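Long-range contacts in Rab GDP dissociation inhibitor alpha (Naegleria fowleri, PDB 6C87), which probably binds prenylated Rab GTPases in their GDP-bound state, slows GDP release and carries them between membranes and cytosol: residues Met290-Lys301 with Asp407-Tyr415; Ala325-Pro333 with Ile343-His352. One frame throughout, in Å; residues are numbered along the deposited sequence.

Contact 1: Met290-Lys301 with Asp407-Tyr415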
loop_
_atom_site.group_PDB
_atom_site.type_symbol
_atom_site.label_atom_id
_atom_site.label_comp_id
_atom_site.label_asym_id
_atom_site.label_seq_id
_atom_site.Cartn_x
_atom_site.Cartn_y
_atom_site.Cartn_z
ATOM N N MET A 290 13.826 -14.452 18.359
ATOM C CA MET A 290 14.185 -14.875 17.012
ATOM C C MET A 290 15.698 -14.920 16.888
ATOM O O MET A 290 16.421 -14.273 17.650
ATOM C CB MET A 290 13.647 -13.920 15.942
ATOM C CG MET A 290 12.150 -13.792 15.876
ATOM S SD MET A 290 11.680 -12.304 14.984
ATOM C CE MET A 290 9.903 -12.529 14.877
ATOM N N VAL A 291 16.174 -15.673 15.899
ATOM C CA VAL A 291 17.585 -15.677 15.538
ATOM C C VAL A 291 17.707 -15.544 14.024
ATOM O O VAL A 291 16.889 -16.087 13.274
ATOM C CB VAL A 291 18.301 -16.939 16.072
ATOM C CG1 VAL A 291 17.715 -18.200 15.461
ATOM C CG2 VAL A 291 19.805 -16.843 15.817
ATOM N N VAL A 292 18.720 -14.797 13.579
ATOM C CA VAL A 292 18.979 -14.524 12.168
ATOM C C VAL A 292 20.440 -14.847 11.884
ATOM O O VAL A 292 21.318 -14.512 12.687
ATOM C CB VAL A 292 18.664 -13.051 11.804
ATOM C CG1 VAL A 292 19.109 -12.718 10.383
ATOM C CG2 VAL A 292 17.180 -12.754 11.976
ATOM N N GLY A 293 20.706 -15.515 10.759
ATOM C CA GLY A 293 22.088 -15.843 10.436
ATOM C C GLY A 293 22.266 -16.407 9.042
ATOM O O GLY A 293 21.303 -16.739 8.346
ATOM N N ASP A 294 23.541 -16.529 8.648
ATOM C CA ASP A 294 23.882 -17.103 7.356
ATOM C C ASP A 294 23.966 -18.620 7.472
ATOM O O ASP A 294 24.087 -19.152 8.577
ATOM C CB ASP A 294 25.205 -16.514 6.845
ATOM C CG ASP A 294 26.415 -16.990 7.631
ATOM O OD1 ASP A 294 26.976 -16.178 8.398
ATOM O OD2 ASP A 294 26.813 -18.169 7.483
ATOM N N PRO A 295 23.910 -19.350 6.345
ATOM C CA PRO A 295 23.802 -20.819 6.418
ATOM C C PRO A 295 24.829 -21.513 7.306
ATOM O O PRO A 295 24.511 -22.572 7.866
ATOM C CB PRO A 295 23.972 -21.241 4.950
ATOM C CG PRO A 295 23.423 -20.115 4.174
ATOM C CD PRO A 295 23.780 -18.868 4.955
ATOM N N SER A 296 26.036 -20.958 7.470
ATOM C CA SER A 296 27.091 -21.666 8.196
ATOM C C SER A 296 26.754 -21.894 9.666
ATOM O O SER A 296 27.357 -22.767 10.296
ATOM C CB SER A 296 28.422 -20.916 8.087
ATOM O OG SER A 296 28.420 -19.731 8.858
ATOM N N TYR A 297 25.822 -21.130 10.228
ATOM C CA TYR A 297 25.458 -21.270 11.630
ATOM C C TYR A 297 24.383 -22.317 11.869
ATOM O O TYR A 297 24.170 -22.705 13.021
ATOM C CB TYR A 297 24.986 -19.921 12.196
ATOM C CG TYR A 297 26.113 -18.930 12.395
ATOM C CD1 TYR A 297 26.826 -18.902 13.581
ATOM C CD2 TYR A 297 26.471 -18.033 11.391
ATOM C CE1 TYR A 297 27.858 -18.017 13.775
ATOM C CE2 TYR A 297 27.505 -17.138 11.576
ATOM C CZ TYR A 297 28.197 -17.139 12.776
ATOM O OH TYR A 297 29.233 -16.261 12.987
ATOM N N PHE A 298 23.711 -22.782 10.819
ATOM C CA PHE A 298 22.610 -23.738 10.936
ATOM C C PHE A 298 22.777 -24.850 9.908
ATOM O O PHE A 298 21.975 -24.975 8.975
ATOM C CB PHE A 298 21.261 -23.034 10.773
ATOM C CG PHE A 298 21.182 -21.720 11.486
ATOM C CD1 PHE A 298 20.897 -21.672 12.852
ATOM C CD2 PHE A 298 21.406 -20.532 10.802
ATOM C CE1 PHE A 298 20.833 -20.464 13.529
ATOM C CE2 PHE A 298 21.340 -19.315 11.465
ATOM C CZ PHE A 298 21.052 -19.279 12.834
ATOM N N PRO A 299 23.808 -25.688 10.060
ATOM C CA PRO A 299 24.038 -26.748 9.063
ATOM C C PRO A 299 22.856 -27.681 8.898
ATOM O O PRO A 299 22.609 -28.163 7.785
ATOM C CB PRO A 299 25.257 -27.497 9.622
ATOM C CG PRO A 299 25.885 -26.557 10.599
ATOM C CD PRO A 299 24.756 -25.776 11.183
ATOM N N GLU A 300 22.116 -27.948 9.971
ATOM C CA GLU A 300 20.994 -28.872 9.906
ATOM C C GLU A 300 19.733 -28.245 9.324
ATOM O O GLU A 300 18.766 -28.969 9.079
ATOM C CB GLU A 300 20.700 -29.434 11.297
ATOM N N LYS A 301 19.723 -26.939 9.060
ATOM C CA LYS A 301 18.522 -26.261 8.581
ATOM C C LYS A 301 18.658 -25.722 7.160
ATOM O O LYS A 301 17.808 -24.940 6.721
ATOM C CB LYS A 301 18.144 -25.117 9.521
ATOM C CG LYS A 301 17.923 -25.538 10.956
ATOM C CD LYS A 301 17.200 -24.442 11.716
ATOM C CE LYS A 301 16.736 -24.938 13.072
ATOM N NZ LYS A 301 15.379 -25.542 12.986
ATOM N N ASP A 407 9.948 -22.008 13.392
ATOM C CA ASP A 407 10.951 -22.205 14.430
ATOM C C ASP A 407 11.634 -20.925 14.902
ATOM O O ASP A 407 12.362 -20.972 15.900
ATOM C CB ASP A 407 12.026 -23.192 13.952
ATOM C CG ASP A 407 12.662 -22.770 12.652
ATOM O OD1 ASP A 407 12.112 -21.867 11.982
ATOM O OD2 ASP A 407 13.713 -23.343 12.301
ATOM N N GLY A 408 11.415 -19.795 14.234
ATOM C CA GLY A 408 12.073 -18.561 14.609
ATOM C C GLY A 408 13.495 -18.404 14.115
ATOM O O GLY A 408 14.182 -17.473 14.550
ATOM N N VAL A 409 13.961 -19.279 13.229
ATOM C CA VAL A 409 15.321 -19.226 12.699
ATOM C C VAL A 409 15.242 -18.738 11.260
ATOM O O VAL A 409 14.802 -19.474 10.368
ATOM C CB VAL A 409 16.024 -20.587 12.770
ATOM C CG1 VAL A 409 17.458 -20.465 12.278
ATOM C CG2 VAL A 409 15.983 -21.138 14.179
ATOM N N PHE A 410 15.679 -17.504 11.029
ATOM C CA PHE A 410 15.615 -16.876 9.714
ATOM C C PHE A 410 17.013 -16.886 9.107
ATOM O O PHE A 410 17.917 -16.202 9.601
ATOM C CB PHE A 410 15.044 -15.466 9.832
ATOM C CG PHE A 410 13.686 -15.435 10.460
ATOM C CD1 PHE A 410 13.545 -15.346 11.834
ATOM C CD2 PHE A 410 12.546 -15.548 9.682
ATOM C CE1 PHE A 410 12.288 -15.341 12.422
ATOM C CE2 PHE A 410 11.286 -15.544 10.259
ATOM C CZ PHE A 410 11.159 -15.441 11.635
ATOM N N ILE A 411 17.184 -17.663 8.037
ATOM C CA ILE A 411 18.491 -17.926 7.442
ATOM C C ILE A 411 18.573 -17.260 6.075
ATOM O O ILE A 411 17.611 -17.287 5.295
ATOM C CB ILE A 411 18.765 -19.439 7.330
ATOM C CG1 ILE A 411 18.475 -20.125 8.668
ATOM C CG2 ILE A 411 20.199 -19.693 6.890
ATOM C CD1 ILE A 411 18.624 -21.633 8.635
ATOM N N SER A 412 19.723 -16.654 5.791
ATOM C CA SER A 412 19.960 -16.033 4.500
ATOM C C SER A 412 20.441 -17.065 3.485
ATOM O O SER A 412 20.903 -18.155 3.833
ATOM C CB SER A 412 21.001 -14.918 4.612
ATOM O OG SER A 412 22.262 -15.430 5.042
ATOM N N LYS A 413 20.328 -16.700 2.211
ATOM C CA LYS A 413 20.903 -17.489 1.137
ATOM C C LYS A 413 22.366 -17.123 0.940
ATOM O O LYS A 413 22.793 -16.006 1.244
ATOM C CB LYS A 413 20.131 -17.272 -0.164
ATOM C CG LYS A 413 18.706 -17.786 -0.114
ATOM C CD LYS A 413 17.971 -17.513 -1.411
ATOM C CE LYS A 413 16.550 -18.035 -1.331
ATOM N NZ LYS A 413 15.782 -17.708 -2.556
ATOM N N SER A 414 23.143 -18.092 0.459
ATOM C CA SER A 414 24.498 -17.789 0.030
ATOM C C SER A 414 24.464 -16.820 -1.146
ATOM O O SER A 414 23.512 -16.790 -1.931
ATOM C CB SER A 414 25.228 -19.067 -0.368
ATOM O OG SER A 414 25.251 -19.985 0.713
ATOM N N TYR A 415 25.536 -16.055 -1.301
ATOM C CA TYR A 415 25.568 -15.078 -2.376
ATOM C C TYR A 415 25.800 -15.790 -3.705
ATOM O O TYR A 415 26.706 -16.621 -3.830
ATOM C CB TYR A 415 26.644 -14.029 -2.105
ATOM C CG TYR A 415 26.367 -13.282 -0.828
ATOM C CD1 TYR A 415 25.326 -12.370 -0.756
ATOM C CD2 TYR A 415 27.128 -13.503 0.312
ATOM C CE1 TYR A 415 25.049 -11.690 0.417
ATOM C CE2 TYR A 415 26.866 -12.824 1.486
ATOM C CZ TYR A 415 25.821 -11.920 1.539
ATOM O OH TYR A 415 25.541 -11.238 2.712
#

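Contact 2: Ala325-Pro333 with Ile343-His352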
loop_
_atom_site.group_PDB
_atom_site.type_symbol
_atom_site.label_atom_id
_atom_site.label_comp_id
_atom_site.label_asym_id
_atom_site.label_seq_id
_atom_site.Cartn_x
_atom_site.Cartn_y
_atom_site.Cartn_z
ATOM N N ALA A 325 39.180 1.667 -19.175
ATOM C CA ALA A 325 38.334 1.808 -17.999
ATOM C C ALA A 325 39.061 1.310 -16.750
ATOM O O ALA A 325 39.709 0.257 -16.765
ATOM C CB ALA A 325 37.026 1.038 -18.199
ATOM N N LYS A 326 38.976 2.090 -15.671
ATOM C CA LYS A 326 39.593 1.729 -14.404
ATOM C C LYS A 326 38.635 0.997 -13.466
ATOM O O LYS A 326 39.047 0.579 -12.378
ATOM C CB LYS A 326 40.159 2.986 -13.737
ATOM C CG LYS A 326 41.235 3.649 -14.582
ATOM C CD LYS A 326 41.708 4.954 -13.970
ATOM C CE LYS A 326 41.796 6.024 -15.027
ATOM N NZ LYS A 326 40.465 6.289 -15.653
ATOM N N SER A 327 37.369 0.864 -13.847
ATOM C CA SER A 327 36.402 0.015 -13.163
ATOM C C SER A 327 35.331 -0.338 -14.181
ATOM O O SER A 327 35.016 0.472 -15.059
ATOM C CB SER A 327 35.777 0.701 -11.939
ATOM O OG SER A 327 35.141 1.935 -12.267
ATOM N N SER A 328 34.782 -1.549 -14.079
ATOM C CA SER A 328 33.894 -1.981 -15.147
ATOM C C SER A 328 33.041 -3.164 -14.716
ATOM O O SER A 328 33.488 -4.038 -13.971
ATOM C CB SER A 328 34.686 -2.344 -16.406
ATOM O OG SER A 328 33.819 -2.479 -17.513
ATOM N N GLN A 329 31.810 -3.178 -15.222
ATOM C CA GLN A 329 30.933 -4.342 -15.208
ATOM C C GLN A 329 31.026 -5.032 -16.567
ATOM O O GLN A 329 30.928 -4.370 -17.607
ATOM C CB GLN A 329 29.490 -3.919 -14.926
ATOM C CG GLN A 329 28.476 -5.052 -14.943
ATOM C CD GLN A 329 28.479 -5.863 -13.659
ATOM O OE1 GLN A 329 29.425 -6.598 -13.377
ATOM N NE2 GLN A 329 27.401 -5.751 -12.885
ATOM N N ILE A 330 31.208 -6.357 -16.560
ATOM C CA ILE A 330 31.312 -7.154 -17.784
ATOM C C ILE A 330 30.426 -8.385 -17.648
ATOM O O ILE A 330 30.662 -9.222 -16.770
ATOM C CB ILE A 330 32.760 -7.582 -18.069
ATOM C CG1 ILE A 330 33.731 -6.421 -17.824
ATOM C CG2 ILE A 330 32.877 -8.088 -19.506
ATOM C CD1 ILE A 330 35.170 -6.790 -17.991
ATOM N N ILE A 331 29.435 -8.514 -18.534
ATOM C CA ILE A 331 28.479 -9.624 -18.525
ATOM C C ILE A 331 28.800 -10.605 -19.647
ATOM O O ILE A 331 29.066 -10.198 -20.785
ATOM C CB ILE A 331 27.034 -9.110 -18.642
ATOM C CG1 ILE A 331 26.769 -8.051 -17.573
ATOM C CG2 ILE A 331 26.041 -10.256 -18.523
ATOM C CD1 ILE A 331 27.012 -8.562 -16.175
ATOM N N PHE A 332 28.781 -11.901 -19.327
ATOM C CA PHE A 332 28.973 -12.982 -20.294
ATOM C C PHE A 332 27.704 -13.824 -20.343
ATOM O O PHE A 332 27.555 -14.777 -19.563
ATOM C CB PHE A 332 30.189 -13.831 -19.922
ATOM C CG PHE A 332 31.488 -13.089 -20.009
ATOM C CD1 PHE A 332 31.870 -12.217 -19.002
ATOM C CD2 PHE A 332 32.331 -13.256 -21.097
ATOM C CE1 PHE A 332 33.067 -11.517 -19.078
ATOM C CE2 PHE A 332 33.530 -12.559 -21.174
ATOM C CZ PHE A 332 33.897 -11.687 -20.159
ATOM N N PRO A 333 26.759 -13.508 -21.233
ATOM C CA PRO A 333 25.489 -14.255 -21.263
ATOM C C PRO A 333 25.688 -15.734 -21.589
ATOM O O PRO A 333 26.535 -16.107 -22.403
ATOM C CB PRO A 333 24.681 -13.536 -22.352
ATOM C CG PRO A 333 25.323 -12.173 -22.471
ATOM C CD PRO A 333 26.775 -12.393 -22.196
ATOM N N ILE A 343 28.407 -15.862 -16.912
ATOM C CA ILE A 343 29.651 -15.576 -16.216
ATOM C C ILE A 343 29.705 -14.076 -16.007
ATOM O O ILE A 343 29.340 -13.301 -16.901
ATOM C CB ILE A 343 30.900 -16.042 -16.984
ATOM C CG1 ILE A 343 30.740 -17.482 -17.465
ATOM C CG2 ILE A 343 32.124 -15.908 -16.084
ATOM C CD1 ILE A 343 31.883 -17.946 -18.359
ATOM N N TYR A 344 30.164 -13.669 -14.834
ATOM C CA TYR A 344 30.222 -12.271 -14.451
ATOM C C TYR A 344 31.669 -11.904 -14.182
ATOM O O TYR A 344 32.429 -12.707 -13.628
ATOM C CB TYR A 344 29.350 -12.001 -13.214
ATOM C CG TYR A 344 27.920 -12.453 -13.402
ATOM C CD1 TYR A 344 27.555 -13.772 -13.178
ATOM C CD2 TYR A 344 26.939 -11.565 -13.837
ATOM C CE1 TYR A 344 26.258 -14.195 -13.372
ATOM C CE2 TYR A 344 25.629 -11.980 -14.031
ATOM C CZ TYR A 344 25.299 -13.302 -13.795
ATOM O OH TYR A 344 24.007 -13.745 -13.981
ATOM N N CYS A 345 32.063 -10.721 -14.636
ATOM C CA CYS A 345 33.374 -10.175 -14.307
ATOM C C CYS A 345 33.213 -8.707 -13.947
ATOM O O CYS A 345 32.739 -7.909 -14.764
ATOM C CB CYS A 345 34.367 -10.337 -15.461
ATOM S SG CYS A 345 36.003 -9.676 -15.044
ATOM N N CYS A 346 33.606 -8.349 -12.733
ATOM C CA CYS A 346 33.658 -6.957 -12.320
ATOM C C CYS A 346 35.104 -6.565 -12.070
ATOM O O CYS A 346 35.899 -7.363 -11.562
ATOM C CB CYS A 346 32.823 -6.701 -11.064
ATOM S SG CYS A 346 33.457 -7.500 -9.600
ATOM N N VAL A 347 35.441 -5.342 -12.458
ATOM C CA VAL A 347 36.799 -4.834 -12.368
ATOM C C VAL A 347 36.774 -3.589 -11.502
ATOM O O VAL A 347 35.957 -2.692 -11.724
ATOM C CB VAL A 347 37.383 -4.524 -13.756
ATOM C CG1 VAL A 347 38.842 -4.105 -13.624
ATOM C CG2 VAL A 347 37.219 -5.726 -14.675
ATOM N N THR A 348 37.642 -3.553 -10.501
ATOM C CA THR A 348 37.851 -2.379 -9.671
ATOM C C THR A 348 39.347 -2.145 -9.574
ATOM O O THR A 348 40.146 -2.994 -9.972
ATOM C CB THR A 348 37.226 -2.549 -8.280
ATOM O OG1 THR A 348 37.759 -3.725 -7.666
ATOM C CG2 THR A 348 35.717 -2.684 -8.392
ATOM N N SER A 349 39.732 -0.977 -9.066
ATOM C CA SER A 349 41.141 -0.614 -9.088
ATOM C C SER A 349 41.425 0.446 -8.025
ATOM O O SER A 349 40.638 0.642 -7.090
ATOM C CB SER A 349 41.531 -0.105 -10.484
ATOM O OG SER A 349 40.866 1.118 -10.751
ATOM N N PHE A 350 42.553 1.138 -8.195
ATOM C CA PHE A 350 42.924 2.253 -7.333
ATOM C C PHE A 350 41.827 3.305 -7.257
ATOM O O PHE A 350 41.724 4.015 -6.251
ATOM C CB PHE A 350 44.232 2.881 -7.840
ATOM C CG PHE A 350 44.343 2.950 -9.364
ATOM C CD1 PHE A 350 44.767 1.843 -10.107
ATOM C CD2 PHE A 350 44.039 4.128 -10.052
ATOM C CE1 PHE A 350 44.865 1.899 -11.493
ATOM C CE2 PHE A 350 44.145 4.190 -11.449
ATOM C CZ PHE A 350 44.561 3.069 -12.167
ATOM N N THR A 351 40.991 3.419 -8.298
ATOM C CA THR A 351 39.970 4.463 -8.314
ATOM C C THR A 351 38.906 4.253 -7.248
ATOM O O THR A 351 38.219 5.214 -6.882
ATOM C CB THR A 351 39.295 4.585 -9.692
ATOM O OG1 THR A 351 38.750 3.324 -10.102
ATOM C CG2 THR A 351 40.269 5.110 -10.730
ATOM N N HIS A 352 38.751 3.030 -6.747
ATOM C CA HIS A 352 37.912 2.787 -5.585
ATOM C C HIS A 352 38.736 2.480 -4.340
ATOM O O HIS A 352 38.173 2.081 -3.316
ATOM C CB HIS A 352 36.923 1.658 -5.880
ATOM C CG HIS A 352 35.815 2.062 -6.805
ATOM N ND1 HIS A 352 35.885 1.893 -8.174
ATOM C CD2 HIS A 352 34.634 2.682 -6.564
ATOM C CE1 HIS A 352 34.777 2.352 -8.728
ATOM N NE2 HIS A 352 34.004 2.842 -7.774
HETATM O O HOH W 1 36.575 3.889 -11.586
#

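Contact 1: Met290-Lys301 with Asp407-Tyr415
D407 and K301 form a salt bridge from opposite directions. K301 NZ meets D407 OD2 at 2.8 Å, on the anti lone pair of that oxygen. At G408 the parallel pairing begins: V291 N donates to G408 O. V409 sends its two methyls to different partners. CG1 sits over one face of the F298 ring, 3.7 Å from its centroid, a CH-pi contact. CG2 lies beside V291 CG1. F410 N returns a bond to V291 O, and F410 O accepts from G293 N at 3.1 Å. The F410 ring meets M290 CG at its edge, and helix 422-436 packs against both side chains. Strand 409-411 forms one edge, within this chain, of a five-stranded parallel sheet of order 3-2-1-4-5, as in Rossmann-like domains. I411 runs past F298 in the opposite direction, with CG1 3.6 Å from F298 CD2. With CG1 anti to the carbonyl carbon (chi1 -49°), the branch lies along F298 and carries CD1 to K301 CB. S412 N closes the ladder on G293 O at 3.0 Å. S412 OG bonds E24 of helix 22-33 and also lies against D294 CA. S414 OG, bonded to Y398 N, approaches P295 CG.

Contact 2: Ala325-Pro333 with Ile343-His352
Six backbone hydrogen bonds join S328-F332 to I343-V347 in antiparallel register. They come in reciprocal couples at the pairs S328-V347, I330-C345 and F332-I343. V347 N donates to S328 O at 2.8 Å, and C345 N to I330 O at 3.0 Å. Q329-C346 and I331-Y344 are the non-hydrogen-bonded pairs between them.

The apolar contacts within the ladder divide between the two faces. On one face F332 CB packs on I343 CB at 3.7 Å, and F332 CE1 reaches C345 CB. I330 CD1 touches V347 CG2 at 4.0 Å. Helix 378-384 covers F332 and I343 on this face. On the other, I331 CD1 comes obliquely to Y344 CD2 at 3.8 Å. Beyond the ladder, K326 CD packs against T351 CG2 at 3.5 Å and against F350 CE2.

One backbone oxygen meets a ring: I343 O lies at the edge of the F332 ring, near its plane.

The polar side-chain contacts are few. Q329 OE1 lies on the face of I331 and Y344, bonded to T419. A water bridges S327 OG and T351 OG1. S327 OG, which also bonds the backbone N of E115, lies in the plane of the H352 ring, at its edge, 3.6 Å from H352 CE1.

These antiparallel neighbours are linked by a short connection containing helix 334-337. Strand 111-121 pairs with 328-332 and strand 360-367 with 343-349, so both are interior strands of the large mixed sheet of the GDI fold.

In the fold
Contact 1 and contact 2 belong to different sheets. Their centres are 31 Å apart, on opposite sides of the chain's centre. The nearest atoms are about 10 Å apart, and the two do not touch. Contact 1 completes an edge of the parallel sheet, whereas contact 2 lies inside the mixed sheet. In sequence, both strands of contact 2 fall between those of contact 1. Strand 302-315 leads from the first segment of contact 1 into the mixed sheet. Strand 389-400 pairs with it and precedes the return to 407-415. The two sheets are therefore interleaved along the chain. T419, just after contact 1, bonds Q329 of contact 2.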